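Local coordinates for adenylosuccinate lyase (Francisella tularensis subsp. tularensis SCHU S4, PDB 4EEI), which probably cleaves adenylosuccinate into AMP and fumarate, and the SAICAR intermediate of purine synthesis into AICAR and fumarate, at residues I229-R241 / T274-S286. Sequence-based numbering, arbitrary orientation. Where two conformers were deposited one is given.
With AMP (adenosine monophosphate), chain C.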
loop_
_atom_site.group_PDB
_atom_site.type_symbol
_atom_site.label_atom_id
_atom_site.label_comp_id
_atom_site.label_asym_id
_atom_site.label_seq_id
_atom_site.Cartn_x
_atom_site.Cartn_y
_atom_site.Cartn_z
ATOM N N ILE B 229 -8.211 -11.281 -5.976
ATOM C CA ILE B 229 -7.956 -12.100 -7.161
ATOM C C ILE B 229 -6.467 -12.048 -7.507
ATOM O O ILE B 229 -5.865 -13.063 -7.882
ATOM C CB ILE B 229 -8.797 -11.631 -8.359
ATOM C CG1 ILE B 229 -10.279 -11.907 -8.095
ATOM C CG2 ILE B 229 -8.352 -12.342 -9.666
ATOM C CD1 ILE B 229 -11.233 -11.300 -9.124
ATOM N N ALA B 230 -5.869 -10.869 -7.362
ATOM C CA ALA B 230 -4.453 -10.699 -7.672
ATOM C C ALA B 230 -3.585 -11.597 -6.794
ATOM O O ALA B 230 -2.597 -12.167 -7.258
ATOM C CB ALA B 230 -4.038 -9.228 -7.536
ATOM N N SER B 231 -3.945 -11.723 -5.522
ATOM C CA SER B 231 -3.250 -12.661 -4.636
ATOM C C SER B 231 -3.417 -14.114 -5.072
ATOM O O SER B 231 -2.498 -14.925 -4.937
ATOM C CB SER B 231 -3.742 -12.510 -3.200
ATOM O OG SER B 231 -3.199 -11.332 -2.640
ATOM N N ALA B 232 -4.604 -14.453 -5.558
ATOM C CA ALA B 232 -4.854 -15.794 -6.090
ATOM C C ALA B 232 -4.001 -16.058 -7.333
ATOM O O ALA B 232 -3.437 -17.148 -7.508
ATOM C CB ALA B 232 -6.330 -15.956 -6.421
ATOM N N ILE B 233 -3.931 -15.065 -8.215
ATOM C CA ILE B 233 -3.112 -15.173 -9.419
ATOM C C ILE B 233 -1.649 -15.359 -9.023
ATOM O O ILE B 233 -0.939 -16.197 -9.589
ATOM C CB ILE B 233 -3.267 -13.923 -10.308
ATOM C CG1 ILE B 233 -4.659 -13.910 -10.950
ATOM C CG2 ILE B 233 -2.180 -13.870 -11.385
ATOM C CD1 ILE B 233 -5.000 -12.599 -11.632
ATOM N N GLU B 234 -1.201 -14.592 -8.042
ATOM C CA GLU B 234 0.208 -14.652 -7.656
ATOM C C GLU B 234 0.542 -15.967 -6.972
ATOM O O GLU B 234 1.606 -16.539 -7.206
ATOM C CB GLU B 234 0.597 -13.463 -6.763
ATOM C CG GLU B 234 2.127 -13.326 -6.571
ATOM C CD GLU B 234 2.518 -12.065 -5.805
ATOM O OE1 GLU B 234 1.676 -11.145 -5.714
ATOM O OE2 GLU B 234 3.664 -11.990 -5.298
ATOM N N ARG B 235 -0.366 -16.450 -6.128
ATOM C CA ARG B 235 -0.115 -17.704 -5.425
ATOM C C ARG B 235 0.019 -18.836 -6.417
ATOM O O ARG B 235 0.904 -19.673 -6.278
ATOM C CB ARG B 235 -1.211 -18.017 -4.404
ATOM C CG ARG B 235 -0.891 -19.232 -3.519
ATOM C CD ARG B 235 -1.866 -19.352 -2.347
ATOM N NE ARG B 235 -3.181 -19.817 -2.771
ATOM C CZ ARG B 235 -3.540 -21.098 -2.785
ATOM N NH1 ARG B 235 -4.759 -21.452 -3.187
ATOM N NH2 ARG B 235 -2.679 -22.034 -2.399
ATOM N N LEU B 236 -0.863 -18.872 -7.415
ATOM C CA LEU B 236 -0.818 -19.927 -8.422
ATOM C C LEU B 236 0.405 -19.778 -9.312
ATOM O O LEU B 236 1.042 -20.768 -9.683
ATOM C CB LEU B 236 -2.102 -19.911 -9.263
ATOM C CG LEU B 236 -2.171 -20.782 -10.512
ATOM C CD1 LEU B 236 -1.970 -22.246 -10.173
ATOM C CD2 LEU B 236 -3.515 -20.576 -11.198
ATOM N N ALA B 237 0.741 -18.536 -9.650
ATOM C CA ALA B 237 1.889 -18.286 -10.518
ATOM C C ALA B 237 3.176 -18.764 -9.828
ATOM O O ALA B 237 4.040 -19.388 -10.450
ATOM C CB ALA B 237 1.974 -16.809 -10.861
ATOM N N VAL B 238 3.287 -18.477 -8.543
ATOM C CA VAL B 238 4.474 -18.843 -7.777
ATOM C C VAL B 238 4.584 -20.361 -7.650
ATOM O O VAL B 238 5.676 -20.935 -7.740
ATOM C CB VAL B 238 4.429 -18.177 -6.391
ATOM C CG1 VAL B 238 5.470 -18.784 -5.445
ATOM C CG2 VAL B 238 4.626 -16.662 -6.529
ATOM N N GLU B 239 3.448 -21.022 -7.453
ATOM C CA GLU B 239 3.437 -22.479 -7.425
ATOM C C GLU B 239 3.991 -23.050 -8.729
ATOM O O GLU B 239 4.835 -23.951 -8.722
ATOM C CB GLU B 239 2.018 -22.999 -7.181
ATOM C CG GLU B 239 1.896 -24.523 -7.213
ATOM C CD GLU B 239 2.483 -25.214 -5.987
ATOM O OE1 GLU B 239 2.596 -24.565 -4.927
ATOM O OE2 GLU B 239 2.818 -26.420 -6.083
ATOM N N ILE B 240 3.532 -22.533 -9.857
ATOM C CA ILE B 240 4.039 -23.048 -11.126
ATOM C C ILE B 240 5.537 -22.740 -11.287
ATOM O O ILE B 240 6.304 -23.597 -11.746
ATOM C CB ILE B 240 3.207 -22.538 -12.310
ATOM C CG1 ILE B 240 1.810 -23.158 -12.250
ATOM C CG2 ILE B 240 3.857 -22.918 -13.643
ATOM C CD1 ILE B 240 0.773 -22.430 -13.088
ATOM N N ARG B 241 5.954 -21.540 -10.889
ATOM C CA ARG B 241 7.363 -21.148 -11.012
ATOM C C ARG B 241 8.280 -22.046 -10.189
ATOM O O ARG B 241 9.384 -22.390 -10.626
ATOM C CB ARG B 241 7.556 -19.680 -10.614
ATOM C CG ARG B 241 6.997 -18.670 -11.626
ATOM C CD ARG B 241 6.894 -17.274 -11.005
ATOM N NE ARG B 241 8.184 -16.791 -10.522
ATOM C CZ ARG B 241 8.335 -15.722 -9.747
ATOM N NH1 ARG B 241 7.275 -15.023 -9.367
ATOM N NH2 ARG B 241 9.543 -15.363 -9.342
ATOM N N THR B 274 4.139 -17.225 -16.117
ATOM C CA THR B 274 3.765 -17.042 -14.720
ATOM C C THR B 274 4.583 -15.922 -14.072
ATOM O O THR B 274 4.139 -15.297 -13.102
ATOM C CB THR B 274 3.831 -18.365 -13.933
ATOM O OG1 THR B 274 5.054 -19.047 -14.242
ATOM C CG2 THR B 274 2.662 -19.257 -14.343
ATOM N N GLU B 275 5.771 -15.650 -14.609
ATOM C CA GLU B 275 6.545 -14.497 -14.131
ATOM C C GLU B 275 5.881 -13.190 -14.565
ATOM O O GLU B 275 5.679 -12.277 -13.756
ATOM C CB GLU B 275 8.010 -14.588 -14.584
ATOM C CG GLU B 275 8.774 -15.658 -13.806
ATOM C CD GLU B 275 10.210 -15.853 -14.264
ATOM O OE1 GLU B 275 10.753 -14.991 -15.000
ATOM O OE2 GLU B 275 10.805 -16.885 -13.877
ATOM N N ASN B 276 5.512 -13.114 -15.836
ATOM C CA ASN B 276 4.711 -11.995 -16.335
ATOM C C ASN B 276 3.470 -11.752 -15.477
ATOM O O ASN B 276 3.166 -10.612 -15.112
ATOM C CB ASN B 276 4.303 -12.235 -17.801
ATOM C CG ASN B 276 3.405 -11.127 -18.350
ATOM O OD1 ASN B 276 2.190 -11.155 -18.163
ATOM N ND2 ASN B 276 4.003 -10.150 -19.036
ATOM N N LEU B 277 2.770 -12.828 -15.122
ATOM C CA LEU B 277 1.518 -12.696 -14.377
ATOM C C LEU B 277 1.762 -12.273 -12.927
ATOM O O LEU B 277 0.895 -11.689 -12.282
ATOM C CB LEU B 277 0.714 -13.995 -14.438
ATOM C CG LEU B 277 0.270 -14.403 -15.840
ATOM C CD1 LEU B 277 -0.183 -15.848 -15.873
ATOM C CD2 LEU B 277 -0.836 -13.495 -16.337
ATOM N N THR B 278 2.947 -12.565 -12.410
ATOM C CA THR B 278 3.296 -12.097 -11.077
ATOM C C THR B 278 3.395 -10.567 -11.117
ATOM O O THR B 278 2.949 -9.865 -10.191
ATOM C CB THR B 278 4.622 -12.738 -10.624
ATOM O OG1 THR B 278 4.460 -14.171 -10.577
ATOM C CG2 THR B 278 5.017 -12.228 -9.235
ATOM N N GLY B 279 3.970 -10.051 -12.197
ATOM C CA GLY B 279 4.049 -8.610 -12.406
ATOM C C GLY B 279 2.665 -8.005 -12.493
ATOM O O GLY B 279 2.390 -6.938 -11.923
ATOM N N MET B 280 1.774 -8.691 -13.196
ATOM C CA MET B 280 0.410 -8.196 -13.339
ATOM C C MET B 280 -0.274 -8.125 -11.989
ATOM O O MET B 280 -0.999 -7.170 -11.700
ATOM C CB MET B 280 -0.384 -9.095 -14.285
ATOM C CG MET B 280 0.190 -9.148 -15.687
ATOM S SD MET B 280 0.101 -7.545 -16.522
ATOM C CE MET B 280 0.991 -7.941 -18.031
ATOM N N ALA B 281 -0.036 -9.127 -11.153
ATOM C CA ALA B 281 -0.629 -9.151 -9.819
ATOM C C ALA B 281 -0.168 -7.965 -8.976
ATOM O O ALA B 281 -0.967 -7.385 -8.234
ATOM C CB ALA B 281 -0.310 -10.461 -9.112
ATOM N N ARG B 282 1.117 -7.621 -9.065
ATOM C CA ARG B 282 1.638 -6.480 -8.308
ATOM C C ARG B 282 0.934 -5.186 -8.706
ATOM O O ARG B 282 0.671 -4.326 -7.862
ATOM C CB ARG B 282 3.154 -6.338 -8.494
ATOM C CG ARG B 282 3.958 -7.466 -7.878
ATOM C CD ARG B 282 5.457 -7.311 -8.073
ATOM N NE ARG B 282 6.109 -8.550 -7.657
ATOM C CZ ARG B 282 7.202 -9.064 -8.205
ATOM N NH1 ARG B 282 7.830 -8.431 -9.197
ATOM N NH2 ARG B 282 7.670 -10.218 -7.748
ATOM N N MET B 283 0.662 -5.058 -10.003
ATOM C CA MET B 283 -0.031 -3.886 -10.528
ATOM C C MET B 283 -1.448 -3.776 -9.967
ATOM O O MET B 283 -1.854 -2.715 -9.500
ATOM C CB MET B 283 -0.093 -3.933 -12.059
ATOM C CG MET B 283 1.249 -3.794 -12.764
ATOM S SD MET B 283 2.087 -2.230 -12.413
ATOM C CE MET B 283 0.742 -1.053 -12.653
ATOM N N LEU B 284 -2.194 -4.879 -10.017
ATOM C CA LEU B 284 -3.578 -4.926 -9.539
ATOM C C LEU B 284 -3.637 -4.615 -8.059
ATOM O O LEU B 284 -4.532 -3.902 -7.586
ATOM C CB LEU B 284 -4.191 -6.306 -9.812
ATOM C CG LEU B 284 -4.429 -6.638 -11.285
ATOM C CD1 LEU B 284 -4.764 -8.125 -11.443
ATOM C CD2 LEU B 284 -5.585 -5.787 -11.819
ATOM N N ARG B 285 -2.666 -5.136 -7.319
ATOM C CA ARG B 285 -2.619 -4.913 -5.886
ATOM C C ARG B 285 -2.352 -3.440 -5.578
ATOM O O ARG B 285 -2.853 -2.907 -4.588
ATOM C CB ARG B 285 -1.553 -5.821 -5.258
ATOM C CG ARG B 285 -1.347 -5.623 -3.771
ATOM C CD ARG B 285 -0.639 -6.827 -3.133
ATOM N NE ARG B 285 0.653 -7.144 -3.747
ATOM C CZ ARG B 285 0.872 -8.214 -4.510
ATOM N NH1 ARG B 285 -0.118 -9.061 -4.760
ATOM N NH2 ARG B 285 2.077 -8.443 -5.026
ATOM N N SER B 286 -1.586 -2.776 -6.440
ATOM C CA SER B 286 -1.243 -1.363 -6.211
ATOM C C SER B 286 -2.462 -0.437 -6.297
ATOM O O SER B 286 -2.468 0.661 -5.731
ATOM C CB SER B 286 -0.162 -0.910 -7.211
ATOM O OG SER B 286 -0.714 -0.711 -8.501
HETATM P P AMP C . 7.108 -9.249 -20.511
HETATM O O1P AMP C . 5.848 -8.934 -21.275
HETATM O O2P AMP C . 6.919 -10.231 -19.386
HETATM O O3P AMP C . 7.918 -8.034 -20.145
HETATM O "O5'" AMP C . 8.022 -10.035 -21.573
HETATM C "C5'" AMP C . 9.371 -10.380 -21.265
HETATM C "C4'" AMP C . 10.103 -10.721 -22.556
HETATM O "O4'" AMP C . 11.478 -11.008 -22.289
HETATM C "C3'" AMP C . 9.509 -11.957 -23.207
HETATM O "O3'" AMP C . 9.363 -11.714 -24.607
HETATM C "C2'" AMP C . 10.537 -13.043 -22.986
HETATM O "O2'" AMP C . 10.575 -13.945 -24.090
HETATM C "C1'" AMP C . 11.834 -12.264 -22.871
HETATM N N9 AMP C . 12.826 -12.978 -22.033
HETATM C C8 AMP C . 12.768 -14.265 -21.650
HETATM N N7 AMP C . 13.843 -14.596 -20.892
HETATM C C5 AMP C . 14.613 -13.499 -20.785
HETATM C C6 AMP C . 15.892 -13.151 -20.126
HETATM N N6 AMP C . 16.580 -14.069 -19.409
HETATM N N1 AMP C . 16.347 -11.886 -20.265
HETATM C C2 AMP C . 15.673 -10.965 -20.974
HETATM N N3 AMP C . 14.508 -11.211 -21.599
HETATM C C4 AMP C . 13.938 -12.436 -21.541
HETATM O O HOH W 1 -2.885 -9.189 -3.879
HETATM O O HOH W 2 5.165 -9.815 -5.458
HETATM O O HOH W 3 10.550 -17.724 -11.278
#
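Glu234 lies across Ala281, Thr278 and Arg285, and each side-chain carbon meets a different residue. Its CB rests 3.9 Å from Ala281 CB. CG, anti to the backbone N (chi1 -168°), passes Thr278 CG2 at 4.1 Å, and the extended chain then delivers the carboxylate to Arg285. There OE1 alone takes both NH1 (2.9 Å) and NH2 (2.8 Å) of Arg285, an end-on salt bridge with the carboxylate and guanidinium planes 36° apart. OE2 receives none of this grip; a water links it to Arg282 NE. A long acid suits this place because it spans an apolar seam before reaching charge, and Arg285 NH2 has a second carboxylate in Glu293 of the second subunit. The seam joins two antiparallel helices, 217-244 and 272-293, of the long helical bundle characteristic of the fumarase/aspartase superfamily, whose tetramer assembles around such helices. Alanines let the axes approach to 8.6 Å: Ala230 CB meets Leu284 CB at 3.7 Å, and Ala237 CB touches Thr274 O. Branched Ile233 sets CG2 against Leu277 O and CB, and Ile240 packs on Thr274 CG2. Thr278 spends its hydroxyl on Thr274 O within its own helix, while OG1 also accepts a weak bond from Arg241 NH1 (3.2 Å, 135°). Arg241, bent at chi3, also reaches Glu275 OE2 through a water on NE, Glu275 OE1 being hydrogen-bonded to His141 of the fourth subunit, and makes a cation-pi contact with Trp298 of the second subunit.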